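Local coordinates for protein esterase Rv0045c (Mycobacterium tuberculosis, PDB 6WYN) that hydrolyses carboxylic esters, preferring short, straight-chain alkyl esters such as butanoates, and probably serves ester or lipid metabolism, at residues E45-L49 / E64-V68; I162-A166 / D265-L269; S183-H188 / F283-D288. All coordinates share one frame; numbering follows the deposited sequence.

Contact 1 of 3, residues E45-L49 / E64-V68; sequences EFALL and EVERV
R67, on strand 65-70 at one edge of the sheet, reaches across to E45 in the loop before helix 49-55. Its CB lies 3.8 Å from E45 OE1, and CD is near the same oxygen. The chain bends at chi3 (-73°), bringing the guanidinium side-on to the carboxylate: R67 NE donates to E45 OE1 at 2.9 Å and R67 NH1 to E45 OE2 at 2.8 Å. Both oxygens use their syn lone pairs, and the two planes are only 13° apart. At the far end, R67 NH2 turns to D113 and S74, while H96 gives E45 OE2 a second donor.

Beside this ion pair the F46 ring is sandwiched. CG of E45 sits over the centre of one face, 3.6 Å above the ring plane; on the opposite face V65 CG1 makes a CH-pi contact, 3.9 Å from the F46 centroid. That same V65 methyl meets L49 CD1 at 3.8 Å. A branched valine suits this place, offering one methyl to ring and leucine together while CG2 reaches F46 CE1. Paired in-plane bonds fix the rotation of both charged groups, so the loop is pinned to the edge strand by polar and apolar grips side by side.

Contact 2 of 3, residues I162-A166 / D265-L269; sequences IRLAA and DVDAL
Two helices of the alpha/beta-hydrolase core meet here: helix 156-167, which follows the nucleophile elbow carrying S155, and the C-terminal end of helix 260-268. L269, the first residue past the latter helix, lies over the backbone of the former. Its CD2 lies over the A165-A166 main chain, 3.6 Å from I162 O, where A165 and A166 have only methyl groups. The modelled spacing is unusually short, with A165 CB and L269 CD2 3.3 Å apart, and should be read with caution. Small alanines suit this surface because they let a leucine branch approach the main chain itself.

The other branch, L269 CD1, touches I162 CG2 at 4.0 Å, the two side chains crossing at about a right angle. I162 CG2 also meets CG2 of V266, so the beta-branched isoleucine fills the angle between valine and leucine. L175 and L177 of strand 174-178 continue this apolar layer toward the sheet.

Toward the outer side the chemistry changes. R163 leaves its helix pointing away from the partner, but a bend at chi2 (41°) brings the guanidinium back to D265. A single nitrogen faces both oxygens: R163 NH2 forms a salt bridge with D265 OD1 at 2.9 Å and a weak hydrogen bond to OD2. The two planes are 16° apart, yet no second nitrogen pairs with the acid as in a bidentate grip. A166 CB lies over one face of the D265 carboxylate, 3.6 Å from D265 CG.

The ion pair thus borders a close-fitted hydrocarbon seam: shape complementarity joins the buried parts of the two helices, while charge attraction, with only a weak directional bond, ties them at the more exposed margin.

Contact 3 of 3, residues S183-H188 / F283-D288; sequences SALQRH and FVTDQD
R187 leaves its helix with CG trans to the main-chain nitrogen (chi1 165°), and a turn at chi3 (-33°) swings the guanidinium toward D288, whose carboxylate comes from the opposite direction. The two meet end-on: R187 NH1 donates to D288 OD2 and R187 NH2 to D288 OD1, each bond 2.8 Å long. Both oxygens offer syn lone pairs, and the planes are nearly coplanar, 8° apart.

D288 is also engaged on its own side. T285, the N-cap of helix 286-295, forms a capping box with it: T285 N donates to D288 OD2 at 3.0 Å from above the carboxylate plane, and D288 N donates to T285 OG1 at 2.8 Å. An aspartate suits this place because it can answer the cap and the arginine with one carboxylate.

F283 supplies the larger apolar surface, packing on A184, L185 and H188. Its ring edge meets L185 CD1 at 3.9 Å from F283 CZ, and F283 CE2 approaches H188 CB at 3.7 Å. The H188 and F283 rings lie obliquely to each other. A184 leaves room with its methyl alone, letting F283 O come within 3.5 Å of A184 CB. A water over the centre of one F283 face is placed to donate to either A184 O or F283 O.

F283 also stacks on H310 and touches D179, the probable base and acid of the catalytic triad, while H188 is involved in substrate selectivity. The arrangement places a bidentate salt bridge, which joins the start of helix 286-295 to helix 182-200, next to an aromatic residue at the active site. The helix's N-terminal end would be expected to stabilise the negative charge of D288, complementing the arginine.

Overall arrangement
Contacts 2 and 3 belong to the same half of the molecule, their centres 18 Å apart and their nearest atoms about 8 Å apart; their segments alternate along the chain, though the contacts do not touch. Contact 3 adjoins the active site, the F283 side chain lying about 3 Å from those of D179 and H310. Contact 2 stands further back, with the I162 side chain about 11 Å from that of the presumed nucleophile S155. Contact 1 is remote from both, on the opposite side of the chain's centre, 32 Å from contact 2 and 34 Å from contact 3 between centres, where it fastens the N-terminal loop to the sheet's first strand.

Contact 1 of 3, residues E45-L49 / E64-V68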
loop_
_atom_site.group_PDB
_atom_site.type_symbol
_atom_site.label_atom_id
_atom_site.label_comp_id
_atom_site.label_asym_id
_atom_site.label_seq_id
_atom_site.Cartn_x
_atom_site.Cartn_y
_atom_site.Cartn_z
ATOM N N GLU A 45 -0.851 2.197 18.853
ATOM C CA GLU A 45 -0.915 1.677 17.474
ATOM C C GLU A 45 -0.080 0.397 17.334
ATOM O O GLU A 45 -0.260 -0.309 16.330
ATOM C CB GLU A 45 -0.554 2.793 16.494
ATOM C CG GLU A 45 0.913 3.118 16.365
ATOM C CD GLU A 45 1.188 4.024 15.162
ATOM O OE1 GLU A 45 1.970 5.008 15.313
ATOM O OE2 GLU A 45 0.609 3.747 14.064
ATOM N N PHE A 46 0.812 0.085 18.259
ATOM C CA PHE A 46 1.628 -1.156 18.221
ATOM C C PHE A 46 1.049 -2.242 19.164
ATOM O O PHE A 46 1.650 -3.307 19.276
ATOM C CB PHE A 46 3.085 -0.792 18.509
ATOM C CG PHE A 46 3.608 0.284 17.592
ATOM C CD1 PHE A 46 3.527 0.128 16.212
ATOM C CD2 PHE A 46 4.182 1.444 18.104
ATOM C CE1 PHE A 46 3.946 1.138 15.360
ATOM C CE2 PHE A 46 4.673 2.425 17.253
ATOM C CZ PHE A 46 4.554 2.261 15.895
ATOM N N ALA A 47 -0.119 -2.047 19.745
ATOM C CA ALA A 47 -0.664 -2.974 20.766
ATOM C C ALA A 47 -1.083 -4.327 20.144
ATOM O O ALA A 47 -1.200 -5.282 20.895
ATOM C CB ALA A 47 -1.833 -2.317 21.453
ATOM N N LEU A 48 -1.346 -4.433 18.837
ATOM C CA LEU A 48 -1.858 -5.698 18.231
ATOM C C LEU A 48 -0.772 -6.451 17.491
ATOM O O LEU A 48 -1.125 -7.361 16.721
ATOM C CB LEU A 48 -3.004 -5.357 17.288
ATOM C CG LEU A 48 -4.163 -4.666 17.985
ATOM C CD1 LEU A 48 -5.247 -4.318 16.988
ATOM C CD2 LEU A 48 -4.703 -5.553 19.121
ATOM N N LEU A 49 0.500 -6.132 17.679
ATOM C CA LEU A 49 1.528 -6.733 16.785
ATOM C C LEU A 49 1.621 -8.265 16.987
ATOM O O LEU A 49 2.060 -8.941 16.028
ATOM C CB LEU A 49 2.892 -6.068 16.953
ATOM C CG LEU A 49 3.024 -4.650 16.381
ATOM C CD1 LEU A 49 4.448 -4.151 16.624
ATOM C CD2 LEU A 49 2.674 -4.615 14.897
ATOM N N GLU A 64 11.506 -3.997 16.633
ATOM C CA GLU A 64 11.376 -2.567 17.034
ATOM C C GLU A 64 10.610 -1.846 15.916
ATOM O O GLU A 64 10.885 -2.131 14.747
ATOM C CB GLU A 64 12.739 -1.885 17.143
ATOM C CG GLU A 64 13.554 -2.270 18.355
ATOM C CD GLU A 64 14.938 -1.625 18.296
ATOM O OE1 GLU A 64 15.445 -1.348 17.150
ATOM O OE2 GLU A 64 15.492 -1.344 19.387
ATOM N N VAL A 65 9.715 -0.946 16.266
ATOM C CA VAL A 65 9.027 -0.115 15.248
ATOM C C VAL A 65 8.698 1.235 15.891
ATOM O O VAL A 65 8.353 1.268 17.067
ATOM C CB VAL A 65 7.806 -0.855 14.649
ATOM C CG1 VAL A 65 6.844 -1.341 15.728
ATOM C CG2 VAL A 65 7.050 0.004 13.612
ATOM N N GLU A 66 8.753 2.312 15.107
ATOM C CA GLU A 66 8.301 3.635 15.568
ATOM C C GLU A 66 7.766 4.394 14.361
ATOM O O GLU A 66 8.152 4.069 13.215
ATOM C CB GLU A 66 9.457 4.367 16.273
ATOM C CG GLU A 66 10.667 4.615 15.411
ATOM C CD GLU A 66 11.809 5.339 16.132
ATOM O OE1 GLU A 66 11.798 5.383 17.370
ATOM O OE2 GLU A 66 12.687 5.870 15.470
ATOM N N ARG A 67 6.900 5.351 14.618
ATOM C CA ARG A 67 6.392 6.277 13.600
ATOM C C ARG A 67 7.446 7.369 13.379
ATOM O O ARG A 67 8.052 7.874 14.367
ATOM C CB ARG A 67 5.043 6.845 14.030
ATOM C CG ARG A 67 4.385 7.659 12.939
ATOM C CD ARG A 67 2.909 7.817 13.161
ATOM N NE ARG A 67 2.165 6.575 12.895
ATOM C CZ ARG A 67 1.827 6.093 11.686
ATOM N NH1 ARG A 67 1.100 4.986 11.609
ATOM N NH2 ARG A 67 2.138 6.734 10.568
ATOM N N VAL A 68 7.703 7.692 12.115
ATOM C CA VAL A 68 8.580 8.831 11.732
ATOM C C VAL A 68 7.774 9.799 10.844
ATOM O O VAL A 68 6.693 9.412 10.291
ATOM C CB VAL A 68 9.908 8.377 11.103
ATOM C CG1 VAL A 68 10.750 7.535 12.052
ATOM C CG2 VAL A 68 9.708 7.621 9.806
#

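Contact 2 of 3, residues I162-A166 / D265-L269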
loop_
_atom_site.group_PDB
_atom_site.type_symbol
_atom_site.label_atom_id
_atom_site.label_comp_id
_atom_site.label_asym_id
_atom_site.label_seq_id
_atom_site.Cartn_x
_atom_site.Cartn_y
_atom_site.Cartn_z
ATOM N N ILE A 162 6.639 2.958 -9.445
ATOM C CA ILE A 162 7.111 3.098 -10.836
ATOM C C ILE A 162 7.627 4.531 -11.023
ATOM O O ILE A 162 8.729 4.676 -11.515
ATOM C CB ILE A 162 6.001 2.751 -11.839
ATOM C CG1 ILE A 162 5.761 1.245 -11.868
ATOM C CG2 ILE A 162 6.384 3.294 -13.217
ATOM C CD1 ILE A 162 4.502 0.839 -12.577
ATOM N N ARG A 163 6.838 5.532 -10.649
ATOM C CA ARG A 163 7.224 6.949 -10.839
ATOM C C ARG A 163 8.505 7.244 -10.048
ATOM O O ARG A 163 9.479 7.786 -10.642
ATOM C CB ARG A 163 6.072 7.884 -10.508
ATOM C CG ARG A 163 6.395 9.324 -10.900
ATOM C CD ARG A 163 7.128 9.525 -12.237
ATOM N NE ARG A 163 7.537 10.906 -12.435
ATOM C CZ ARG A 163 8.235 11.374 -13.475
ATOM N NH1 ARG A 163 8.549 12.661 -13.526
ATOM N NH2 ARG A 163 8.615 10.571 -14.455
ATOM N N LEU A 164 8.608 6.767 -8.807
ATOM C CA LEU A 164 9.867 6.916 -8.036
ATOM C C LEU A 164 11.043 6.307 -8.800
ATOM O O LEU A 164 12.129 6.936 -8.847
ATOM C CB LEU A 164 9.738 6.258 -6.666
ATOM C CG LEU A 164 8.877 7.017 -5.667
ATOM C CD1 LEU A 164 8.548 6.133 -4.464
ATOM C CD2 LEU A 164 9.603 8.294 -5.204
ATOM N N ALA A 165 10.908 5.084 -9.307
ATOM C CA ALA A 165 12.025 4.378 -9.989
ATOM C C ALA A 165 12.516 5.212 -11.179
ATOM O O ALA A 165 13.702 5.132 -11.523
ATOM C CB ALA A 165 11.575 3.015 -10.459
ATOM N N ALA A 166 11.589 5.907 -11.831
ATOM C CA ALA A 166 11.848 6.701 -13.048
ATOM C C ALA A 166 12.588 7.977 -12.646
ATOM O O ALA A 166 13.604 8.265 -13.267
ATOM C CB ALA A 166 10.556 7.031 -13.748
ATOM N N ASP A 265 7.432 6.067 -18.289
ATOM C CA ASP A 265 8.314 5.753 -17.129
ATOM C C ASP A 265 8.693 4.268 -17.128
ATOM O O ASP A 265 9.861 4.011 -16.948
ATOM C CB ASP A 265 7.682 6.139 -15.795
ATOM C CG ASP A 265 7.578 7.636 -15.596
ATOM O OD1 ASP A 265 8.284 8.390 -16.341
ATOM O OD2 ASP A 265 6.779 8.039 -14.727
ATOM N N VAL A 266 7.745 3.347 -17.317
ATOM C CA VAL A 266 8.050 1.879 -17.462
ATOM C C VAL A 266 9.046 1.650 -18.612
ATOM O O VAL A 266 10.011 0.880 -18.413
ATOM C CB VAL A 266 6.774 1.045 -17.681
ATOM C CG1 VAL A 266 7.133 -0.409 -17.972
ATOM C CG2 VAL A 266 5.829 1.156 -16.492
ATOM N N ASP A 267 8.865 2.316 -19.761
ATOM C CA ASP A 267 9.788 2.153 -20.916
ATOM C C ASP A 267 11.202 2.579 -20.518
ATOM O O ASP A 267 12.150 1.880 -20.949
ATOM C CB ASP A 267 9.360 2.967 -22.139
ATOM C CG ASP A 267 8.099 2.472 -22.807
ATOM O OD1 ASP A 267 7.727 1.350 -22.533
ATOM O OD2 ASP A 267 7.467 3.248 -23.541
ATOM N N ALA A 268 11.347 3.605 -19.669
ATOM C CA ALA A 268 12.656 4.196 -19.289
ATOM C C ALA A 268 13.301 3.513 -18.073
ATOM O O ALA A 268 14.527 3.537 -18.012
ATOM C CB ALA A 268 12.488 5.673 -19.029
ATOM N N LEU A 269 12.541 3.003 -17.096
ATOM C CA LEU A 269 13.096 2.414 -15.825
ATOM C C LEU A 269 14.156 1.391 -16.182
ATOM O O LEU A 269 13.809 0.560 -17.033
ATOM C CB LEU A 269 12.043 1.568 -15.086
ATOM C CG LEU A 269 10.834 2.324 -14.601
ATOM C CD1 LEU A 269 9.895 1.411 -13.873
ATOM C CD2 LEU A 269 11.302 3.476 -13.744
#

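Contact 3 of 3, residues S183-H188 / F283-D288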
loop_
_atom_site.group_PDB
_atom_site.type_symbol
_atom_site.label_atom_id
_atom_site.label_comp_id
_atom_site.label_asym_id
_atom_site.label_seq_id
_atom_site.Cartn_x
_atom_site.Cartn_y
_atom_site.Cartn_z
ATOM N N SER A 183 -2.267 0.170 -16.761
ATOM C CA SER A 183 -3.560 -0.083 -17.454
ATOM C C SER A 183 -4.631 -0.526 -16.452
ATOM O O SER A 183 -5.793 -0.095 -16.566
ATOM C CB SER A 183 -3.388 -1.074 -18.584
ATOM O OG SER A 183 -2.407 -0.602 -19.495
ATOM N N ALA A 184 -4.282 -1.394 -15.499
ATOM C CA ALA A 184 -5.276 -1.976 -14.574
ATOM C C ALA A 184 -5.848 -0.881 -13.674
ATOM O O ALA A 184 -7.080 -0.827 -13.454
ATOM C CB ALA A 184 -4.623 -3.087 -13.779
ATOM N N LEU A 185 -5.009 -0.021 -13.125
ATOM C CA LEU A 185 -5.551 1.046 -12.243
ATOM C C LEU A 185 -6.325 2.065 -13.099
ATOM O O LEU A 185 -7.325 2.547 -12.633
ATOM C CB LEU A 185 -4.422 1.719 -11.445
ATOM C CG LEU A 185 -4.909 2.607 -10.290
ATOM C CD1 LEU A 185 -6.012 1.959 -9.491
ATOM C CD2 LEU A 185 -3.762 2.947 -9.339
ATOM N N GLN A 186 -5.873 2.388 -14.299
ATOM C CA GLN A 186 -6.641 3.277 -15.223
ATOM C C GLN A 186 -8.063 2.723 -15.393
ATOM O O GLN A 186 -9.035 3.476 -15.266
ATOM C CB GLN A 186 -5.927 3.384 -16.568
ATOM C CG GLN A 186 -6.521 4.435 -17.504
ATOM C CD GLN A 186 -5.575 4.712 -18.650
ATOM O OE1 GLN A 186 -5.027 3.808 -19.276
ATOM N NE2 GLN A 186 -5.357 5.976 -18.925
ATOM N N ARG A 187 -8.211 1.428 -15.663
ATOM C CA ARG A 187 -9.569 0.829 -15.846
ATOM C C ARG A 187 -10.361 1.015 -14.534
ATOM O O ARG A 187 -11.561 1.415 -14.590
ATOM C CB ARG A 187 -9.376 -0.622 -16.346
ATOM C CG ARG A 187 -10.583 -1.559 -16.287
ATOM C CD ARG A 187 -10.260 -3.053 -16.569
ATOM N NE ARG A 187 -9.183 -3.114 -17.533
ATOM C CZ ARG A 187 -7.970 -3.643 -17.345
ATOM N NH1 ARG A 187 -7.652 -4.317 -16.252
ATOM N NH2 ARG A 187 -7.084 -3.529 -18.313
ATOM N N HIS A 188 -9.781 0.757 -13.359
ATOM C CA HIS A 188 -10.494 0.970 -12.057
ATOM C C HIS A 188 -10.914 2.441 -11.859
ATOM O O HIS A 188 -12.045 2.691 -11.406
ATOM C CB HIS A 188 -9.634 0.512 -10.875
ATOM C CG HIS A 188 -10.287 0.654 -9.539
ATOM N ND1 HIS A 188 -11.251 -0.234 -9.085
ATOM C CD2 HIS A 188 -10.113 1.558 -8.553
ATOM C CE1 HIS A 188 -11.658 0.122 -7.880
ATOM N NE2 HIS A 188 -10.972 1.217 -7.527
ATOM N N PHE A 283 -8.474 -7.891 -11.094
ATOM C CA PHE A 283 -7.994 -6.506 -11.265
ATOM C C PHE A 283 -7.015 -6.418 -12.427
ATOM O O PHE A 283 -7.096 -5.492 -13.263
ATOM C CB PHE A 283 -7.391 -6.031 -9.948
ATOM C CG PHE A 283 -7.258 -4.540 -9.854
ATOM C CD1 PHE A 283 -6.112 -3.912 -10.288
ATOM C CD2 PHE A 283 -8.273 -3.785 -9.287
ATOM C CE1 PHE A 283 -5.969 -2.537 -10.178
ATOM C CE2 PHE A 283 -8.139 -2.403 -9.179
ATOM C CZ PHE A 283 -6.975 -1.792 -9.612
ATOM N N VAL A 284 -6.065 -7.340 -12.459
ATOM C CA VAL A 284 -5.024 -7.424 -13.498
ATOM C C VAL A 284 -5.372 -8.606 -14.418
ATOM O O VAL A 284 -5.492 -9.717 -13.906
ATOM C CB VAL A 284 -3.637 -7.596 -12.873
ATOM C CG1 VAL A 284 -2.550 -7.715 -13.953
ATOM C CG2 VAL A 284 -3.363 -6.452 -11.878
ATOM N N THR A 285 -5.482 -8.346 -15.724
ATOM C CA THR A 285 -5.762 -9.364 -16.760
ATOM C C THR A 285 -4.469 -9.964 -17.295
ATOM O O THR A 285 -3.368 -9.359 -17.155
ATOM C CB THR A 285 -6.538 -8.753 -17.929
ATOM O OG1 THR A 285 -5.679 -7.832 -18.599
ATOM C CG2 THR A 285 -7.800 -8.106 -17.445
ATOM N N ASP A 286 -4.588 -11.089 -17.992
ATOM C CA ASP A 286 -3.429 -11.692 -18.712
ATOM C C ASP A 286 -2.867 -10.699 -19.724
ATOM O O ASP A 286 -1.646 -10.611 -19.859
ATOM C CB ASP A 286 -3.822 -13.004 -19.409
ATOM C CG ASP A 286 -4.108 -14.138 -18.420
ATOM O OD1 ASP A 286 -3.697 -14.044 -17.237
ATOM O OD2 ASP A 286 -4.775 -15.086 -18.811
ATOM N N GLN A 287 -3.725 -9.985 -20.447
ATOM C CA GLN A 287 -3.258 -8.958 -21.399
ATOM C C GLN A 287 -2.506 -7.833 -20.645
ATOM O O GLN A 287 -1.451 -7.355 -21.139
ATOM C CB GLN A 287 -4.482 -8.422 -22.164
ATOM C CG GLN A 287 -4.161 -8.075 -23.606
ATOM C CD GLN A 287 -3.969 -9.266 -24.539
ATOM O OE1 GLN A 287 -4.939 -9.857 -25.017
ATOM N NE2 GLN A 287 -2.720 -9.539 -24.907
ATOM N N ASP A 288 -3.013 -7.408 -19.491
ATOM C CA ASP A 288 -2.274 -6.434 -18.634
ATOM C C ASP A 288 -0.850 -6.939 -18.375
ATOM O O ASP A 288 0.108 -6.183 -18.521
ATOM C CB ASP A 288 -3.018 -6.185 -17.326
ATOM C CG ASP A 288 -4.308 -5.388 -17.455
ATOM O OD1 ASP A 288 -4.500 -4.679 -18.519
ATOM O OD2 ASP A 288 -5.155 -5.504 -16.525
HETATM O O HOH W 1 -8.755 -3.182 -13.213
#